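Local coordinates for serine acetyltransferase (Entamoeba histolytica, PDB 3Q1X), which probably catalyses the transfer of an acetyl group to the hydroxyl of L-serine, a step in cysteine biosynthesis, at residues A[35-47]-A[60-72]. Residues are numbered along the deposited sequence; the frame is centred on the assembly and turned at random.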
loop_
_atom_site.group_PDB
_atom_site.type_symbol
_atom_site.label_atom_id
_atom_site.label_comp_id
_atom_site.label_asym_id
_atom_site.label_seq_id
_atom_site.Cartn_x
_atom_site.Cartn_y
_atom_site.Cartn_z
ATOM N N PHE A 35 9.900 -3.448 -9.189
ATOM C CA PHE A 35 11.184 -2.891 -8.752
ATOM C C PHE A 35 12.360 -3.865 -8.891
ATOM O O PHE A 35 12.202 -5.088 -8.776
ATOM C CB PHE A 35 11.100 -2.283 -7.347
ATOM C CG PHE A 35 10.827 -3.278 -6.246
ATOM C CD1 PHE A 35 11.874 -3.833 -5.524
ATOM C CD2 PHE A 35 9.521 -3.591 -5.879
ATOM C CE1 PHE A 35 11.627 -4.726 -4.480
ATOM C CE2 PHE A 35 9.259 -4.490 -4.841
ATOM C CZ PHE A 35 10.317 -5.055 -4.138
ATOM N N THR A 36 13.540 -3.297 -9.127
ATOM C CA THR A 36 14.678 -4.048 -9.661
ATOM C C THR A 36 15.020 -5.309 -8.873
ATOM O O THR A 36 15.128 -6.385 -9.464
ATOM C CB THR A 36 15.932 -3.160 -9.828
ATOM O OG1 THR A 36 15.584 -1.977 -10.553
ATOM C CG2 THR A 36 17.023 -3.904 -10.590
ATOM N N GLU A 37 15.158 -5.175 -7.552
ATOM C CA GLU A 37 15.597 -6.280 -6.699
ATOM C C GLU A 37 14.651 -7.478 -6.791
ATOM O O GLU A 37 15.106 -8.604 -6.935
ATOM C CB GLU A 37 15.786 -5.836 -5.244
ATOM C CG GLU A 37 16.844 -4.730 -5.036
ATOM C CD GLU A 37 16.277 -3.316 -5.098
ATOM O OE1 GLU A 37 15.253 -3.084 -5.785
ATOM O OE2 GLU A 37 16.863 -2.419 -4.450
ATOM N N LEU A 38 13.343 -7.217 -6.733
ATOM C CA LEU A 38 12.334 -8.262 -6.899
ATOM C C LEU A 38 12.320 -8.840 -8.314
ATOM O O LEU A 38 12.291 -10.053 -8.468
ATOM C CB LEU A 38 10.935 -7.760 -6.518
ATOM C CG LEU A 38 9.785 -8.782 -6.488
ATOM C CD1 LEU A 38 10.051 -9.926 -5.493
ATOM C CD2 LEU A 38 8.468 -8.080 -6.164
ATOM N N GLN A 39 12.365 -7.974 -9.325
ATOM C CA GLN A 39 12.389 -8.393 -10.734
ATOM C C GLN A 39 13.503 -9.414 -10.976
ATOM O O GLN A 39 13.268 -10.488 -11.538
ATOM C CB GLN A 39 12.561 -7.163 -11.639
ATOM C CG GLN A 39 12.530 -7.448 -13.139
ATOM C CD GLN A 39 11.128 -7.604 -13.696
ATOM O OE1 GLN A 39 10.142 -7.548 -12.965
ATOM N NE2 GLN A 39 11.035 -7.799 -15.002
ATOM N N LYS A 40 14.701 -9.076 -10.509
ATOM C CA LYS A 40 15.884 -9.913 -10.687
ATOM C C LYS A 40 15.825 -11.199 -9.869
ATOM O O LYS A 40 16.081 -12.273 -10.400
ATOM C CB LYS A 40 17.168 -9.120 -10.408
ATOM C CG LYS A 40 17.513 -8.081 -11.486
ATOM C CD LYS A 40 17.207 -8.622 -12.878
ATOM C CE LYS A 40 17.594 -7.657 -13.983
ATOM N NZ LYS A 40 16.826 -7.986 -15.217
ATOM N N LEU A 41 15.465 -11.094 -8.591
ATOM C CA LEU A 41 15.452 -12.258 -7.712
ATOM C C LEU A 41 14.369 -13.265 -8.104
ATOM O O LEU A 41 14.560 -14.476 -7.948
ATOM C CB LEU A 41 15.316 -11.850 -6.244
ATOM C CG LEU A 41 16.516 -11.194 -5.554
ATOM C CD1 LEU A 41 16.086 -10.490 -4.279
ATOM C CD2 LEU A 41 17.604 -12.221 -5.256
ATOM N N ARG A 42 13.250 -12.756 -8.623
ATOM C CA ARG A 42 12.185 -13.614 -9.168
ATOM C C ARG A 42 12.728 -14.525 -10.286
ATOM O O ARG A 42 12.465 -15.728 -10.292
ATOM C CB ARG A 42 10.959 -12.785 -9.624
ATOM C CG ARG A 42 10.231 -12.064 -8.459
ATOM C CD ARG A 42 8.703 -11.880 -8.559
ATOM N NE ARG A 42 8.264 -10.974 -9.614
ATOM C CZ ARG A 42 7.096 -10.318 -9.672
ATOM N NH1 ARG A 42 6.180 -10.366 -8.699
ATOM N NH2 ARG A 42 6.852 -9.567 -10.725
ATOM N N LYS A 43 13.511 -13.948 -11.199
ATOM C CA LYS A 43 14.087 -14.680 -12.332
ATOM C C LYS A 43 15.134 -15.689 -11.882
ATOM O O LYS A 43 15.183 -16.818 -12.385
ATOM C CB LYS A 43 14.693 -13.714 -13.359
ATOM C CG LYS A 43 13.647 -12.966 -14.174
ATOM C CD LYS A 43 14.258 -12.108 -15.269
ATOM C CE LYS A 43 13.181 -11.675 -16.253
ATOM N NZ LYS A 43 13.566 -10.469 -17.028
ATOM N N ILE A 44 15.959 -15.272 -10.924
ATOM C CA ILE A 44 17.056 -16.084 -10.396
ATOM C C ILE A 44 16.559 -17.321 -9.644
ATOM O O ILE A 44 17.040 -18.436 -9.877
ATOM C CB ILE A 44 17.961 -15.229 -9.471
ATOM C CG1 ILE A 44 18.600 -14.072 -10.263
ATOM C CG2 ILE A 44 19.018 -16.095 -8.781
ATOM C CD1 ILE A 44 19.213 -12.970 -9.400
ATOM N N PHE A 45 15.602 -17.118 -8.741
ATOM C CA PHE A 45 15.085 -18.202 -7.905
ATOM C C PHE A 45 14.015 -19.063 -8.562
ATOM O O PHE A 45 13.963 -20.262 -8.307
ATOM C CB PHE A 45 14.554 -17.664 -6.572
ATOM C CG PHE A 45 15.624 -17.188 -5.627
ATOM C CD1 PHE A 45 16.772 -17.947 -5.393
ATOM C CD2 PHE A 45 15.464 -15.989 -4.940
ATOM C CE1 PHE A 45 17.759 -17.496 -4.505
ATOM C CE2 PHE A 45 16.431 -15.538 -4.042
ATOM C CZ PHE A 45 17.582 -16.291 -3.824
ATOM N N PHE A 46 13.158 -18.449 -9.377
ATOM C CA PHE A 46 12.058 -19.170 -10.031
ATOM C C PHE A 46 11.916 -18.809 -11.513
ATOM O O PHE A 46 10.892 -18.243 -11.930
ATOM C CB PHE A 46 10.747 -18.935 -9.260
ATOM C CG PHE A 46 10.855 -19.231 -7.788
ATOM C CD1 PHE A 46 10.814 -20.542 -7.326
ATOM C CD2 PHE A 46 11.028 -18.200 -6.868
ATOM C CE1 PHE A 46 10.936 -20.825 -5.969
ATOM C CE2 PHE A 46 11.149 -18.471 -5.505
ATOM C CZ PHE A 46 11.103 -19.784 -5.054
ATOM N N PRO A 47 12.944 -19.146 -12.325
ATOM C CA PRO A 47 12.973 -18.740 -13.734
ATOM C C PRO A 47 11.790 -19.224 -14.583
ATOM O O PRO A 47 11.415 -18.537 -15.521
ATOM C CB PRO A 47 14.275 -19.356 -14.254
ATOM C CG PRO A 47 14.639 -20.414 -13.266
ATOM C CD PRO A 47 14.159 -19.897 -11.956
ATOM N N HIS A 60 21.843 -17.893 -18.570
ATOM C CA HIS A 60 20.864 -16.830 -18.352
ATOM C C HIS A 60 20.655 -16.525 -16.864
ATOM O O HIS A 60 20.477 -15.363 -16.500
ATOM C CB HIS A 60 19.535 -17.119 -19.057
ATOM C CG HIS A 60 18.885 -15.897 -19.640
ATOM N ND1 HIS A 60 18.920 -14.662 -19.023
ATOM C CD2 HIS A 60 18.168 -15.726 -20.777
ATOM C CE1 HIS A 60 18.266 -13.784 -19.761
ATOM N NE2 HIS A 60 17.793 -14.405 -20.827
ATOM N N ILE A 61 20.691 -17.555 -16.013
ATOM C CA ILE A 61 20.663 -17.353 -14.556
ATOM C C ILE A 61 21.873 -16.520 -14.116
ATOM O O ILE A 61 21.724 -15.553 -13.354
ATOM C CB ILE A 61 20.584 -18.686 -13.751
ATOM C CG1 ILE A 61 19.229 -19.372 -13.973
ATOM C CG2 ILE A 61 20.796 -18.427 -12.252
ATOM C CD1 ILE A 61 19.058 -20.692 -13.227
ATOM N N ALA A 62 23.056 -16.889 -14.615
ATOM C CA ALA A 62 24.284 -16.134 -14.380
ATOM C C ALA A 62 24.171 -14.685 -14.845
ATOM O O ALA A 62 24.585 -13.776 -14.132
ATOM C CB ALA A 62 25.480 -16.816 -15.051
ATOM N N SER A 63 23.616 -14.492 -16.043
ATOM C CA SER A 63 23.360 -13.165 -16.608
ATOM C C SER A 63 22.502 -12.291 -15.685
ATOM O O SER A 63 22.870 -11.155 -15.382
ATOM C CB SER A 63 22.708 -13.294 -17.992
ATOM O OG SER A 63 22.579 -12.031 -18.627
ATOM N N GLU A 64 21.373 -12.829 -15.224
ATOM C CA GLU A 64 20.502 -12.091 -14.302
ATOM C C GLU A 64 21.164 -11.850 -12.951
ATOM O O GLU A 64 21.030 -10.770 -12.362
ATOM C CB GLU A 64 19.162 -12.811 -14.113
ATOM C CG GLU A 64 18.374 -13.063 -15.406
ATOM C CD GLU A 64 17.874 -11.798 -16.103
ATOM O OE1 GLU A 64 17.870 -10.700 -15.501
ATOM O OE2 GLU A 64 17.472 -11.915 -17.278
ATOM N N LEU A 65 21.901 -12.851 -12.472
ATOM C CA LEU A 65 22.596 -12.730 -11.197
ATOM C C LEU A 65 23.636 -11.606 -11.244
ATOM O O LEU A 65 23.793 -10.859 -10.272
ATOM C CB LEU A 65 23.230 -14.066 -10.790
ATOM C CG LEU A 65 23.891 -14.129 -9.415
ATOM C CD1 LEU A 65 22.945 -13.647 -8.324
ATOM C CD2 LEU A 65 24.387 -15.539 -9.120
ATOM N N THR A 66 24.329 -11.492 -12.380
ATOM C CA THR A 66 25.301 -10.422 -12.628
ATOM C C THR A 66 24.634 -9.045 -12.604
ATOM O O THR A 66 25.155 -8.112 -11.986
ATOM C CB THR A 66 26.032 -10.642 -13.983
ATOM O OG1 THR A 66 26.700 -11.909 -13.948
ATOM C CG2 THR A 66 27.069 -9.536 -14.259
ATOM N N LYS A 67 23.488 -8.924 -13.275
ATOM C CA LYS A 67 22.749 -7.661 -13.291
ATOM C C LYS A 67 22.350 -7.246 -11.881
ATOM O O LYS A 67 22.504 -6.078 -11.512
ATOM C CB LYS A 67 21.513 -7.740 -14.189
ATOM C CG LYS A 67 21.821 -7.821 -15.670
ATOM C CD LYS A 67 20.607 -7.386 -16.487
ATOM C CE LYS A 67 20.412 -8.236 -17.738
ATOM N NZ LYS A 67 21.513 -8.088 -18.726
ATOM N N LEU A 68 21.854 -8.205 -11.102
ATOM C CA LEU A 68 21.512 -7.970 -9.693
ATOM C C LEU A 68 22.722 -7.580 -8.845
ATOM O O LEU A 68 22.664 -6.613 -8.085
ATOM C CB LEU A 68 20.823 -9.190 -9.074
ATOM C CG LEU A 68 20.304 -9.008 -7.638
ATOM C CD1 LEU A 68 19.193 -7.959 -7.536
ATOM C CD2 LEU A 68 19.859 -10.324 -7.058
ATOM N N VAL A 69 23.806 -8.347 -8.969
ATOM C CA VAL A 69 25.041 -8.074 -8.242
ATOM C C VAL A 69 25.568 -6.671 -8.558
ATOM O O VAL A 69 25.929 -5.917 -7.655
ATOM C CB VAL A 69 26.120 -9.168 -8.531
ATOM C CG1 VAL A 69 27.535 -8.628 -8.333
ATOM C CG2 VAL A 69 25.875 -10.381 -7.654
ATOM N N ASP A 70 25.593 -6.315 -9.837
ATOM C CA ASP A 70 26.093 -4.998 -10.228
ATOM C C ASP A 70 25.234 -3.877 -9.639
ATOM O O ASP A 70 25.766 -2.862 -9.185
ATOM C CB ASP A 70 26.208 -4.879 -11.748
ATOM C CG ASP A 70 27.387 -5.671 -12.317
ATOM O OD1 ASP A 70 28.362 -5.953 -11.584
ATOM O OD2 ASP A 70 27.345 -6.000 -13.521
ATOM N N TYR A 71 23.915 -4.088 -9.612
ATOM C CA TYR A 71 22.972 -3.095 -9.095
ATOM C C TYR A 71 23.120 -2.896 -7.583
ATOM O O TYR A 71 23.211 -1.751 -7.113
ATOM C CB TYR A 71 21.532 -3.473 -9.465
ATOM C CG TYR A 71 20.482 -2.466 -9.030
ATOM C CD1 TYR A 71 20.022 -1.482 -9.904
ATOM C CD2 TYR A 71 19.942 -2.509 -7.745
ATOM C CE1 TYR A 71 19.046 -0.554 -9.503
ATOM C CE2 TYR A 71 18.975 -1.589 -7.333
ATOM C CZ TYR A 71 18.534 -0.617 -8.214
ATOM O OH TYR A 71 17.576 0.287 -7.798
ATOM N N ILE A 72 23.171 -4.001 -6.832
ATOM C CA ILE A 72 23.305 -3.944 -5.370
ATOM C C ILE A 72 24.670 -3.376 -4.981
ATOM O O ILE A 72 24.772 -2.547 -4.070
ATOM C CB ILE A 72 23.085 -5.340 -4.688
ATOM C CG1 ILE A 72 21.638 -5.813 -4.866
ATOM C CG2 ILE A 72 23.460 -5.298 -3.193
ATOM C CD1 ILE A 72 21.346 -7.223 -4.320
#
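Leu68 of segment 60-72, part of helix 59-79, fits as a knob into a hole formed by Glu37, Lys40, Leu41 and Ile44 of helix 36-45. The two segments run nearly antiparallel, at 154°, and their axes come within 9.1 Å at closest approach. They belong to the helical part of the chain, which precedes the left-handed beta-helix of hexapeptide-repeat transferases. In Leu68, chi1 (-175°) turns CG away from the backbone N. The branch at CG then puts Leu68 CD1 against Lys40 CB and Leu68 CD2 between Leu41 and Ile44. Leu68 CD2 meets Leu41 CD2 at 3.5 Å, a tight carbon pair, and also touches Ile44 CD1. Ile44 CD1 packs on Leu65 CD1 as well, at 3.9 Å.

Beside these apolar contacts, Lys40 and Glu64 form a salt bridge. Lys40 NZ donates to the syn lone pair of Glu64 OE1 at 2.9 Å. The Lys40 chain is bent and crosses that of Glu64 at about a right angle. Lys43 lays its CD on the Glu64 carboxylate, and its NZ may add a weaker electrostatic pull on OE2. Thr36 covers one face of the Tyr71 ring with a CH-pi contact, its CG2 4.0 Å from the centroid and 12° off the normal.

Farther out, helix 128-144 backs Leu41 through Ile134 and Ile138, and Leu96 of helix 82-113 touches Leu65. Glu37 OE2, at the edge of the Tyr71 ring, is hydrogen-bonded to Tyr150 OH.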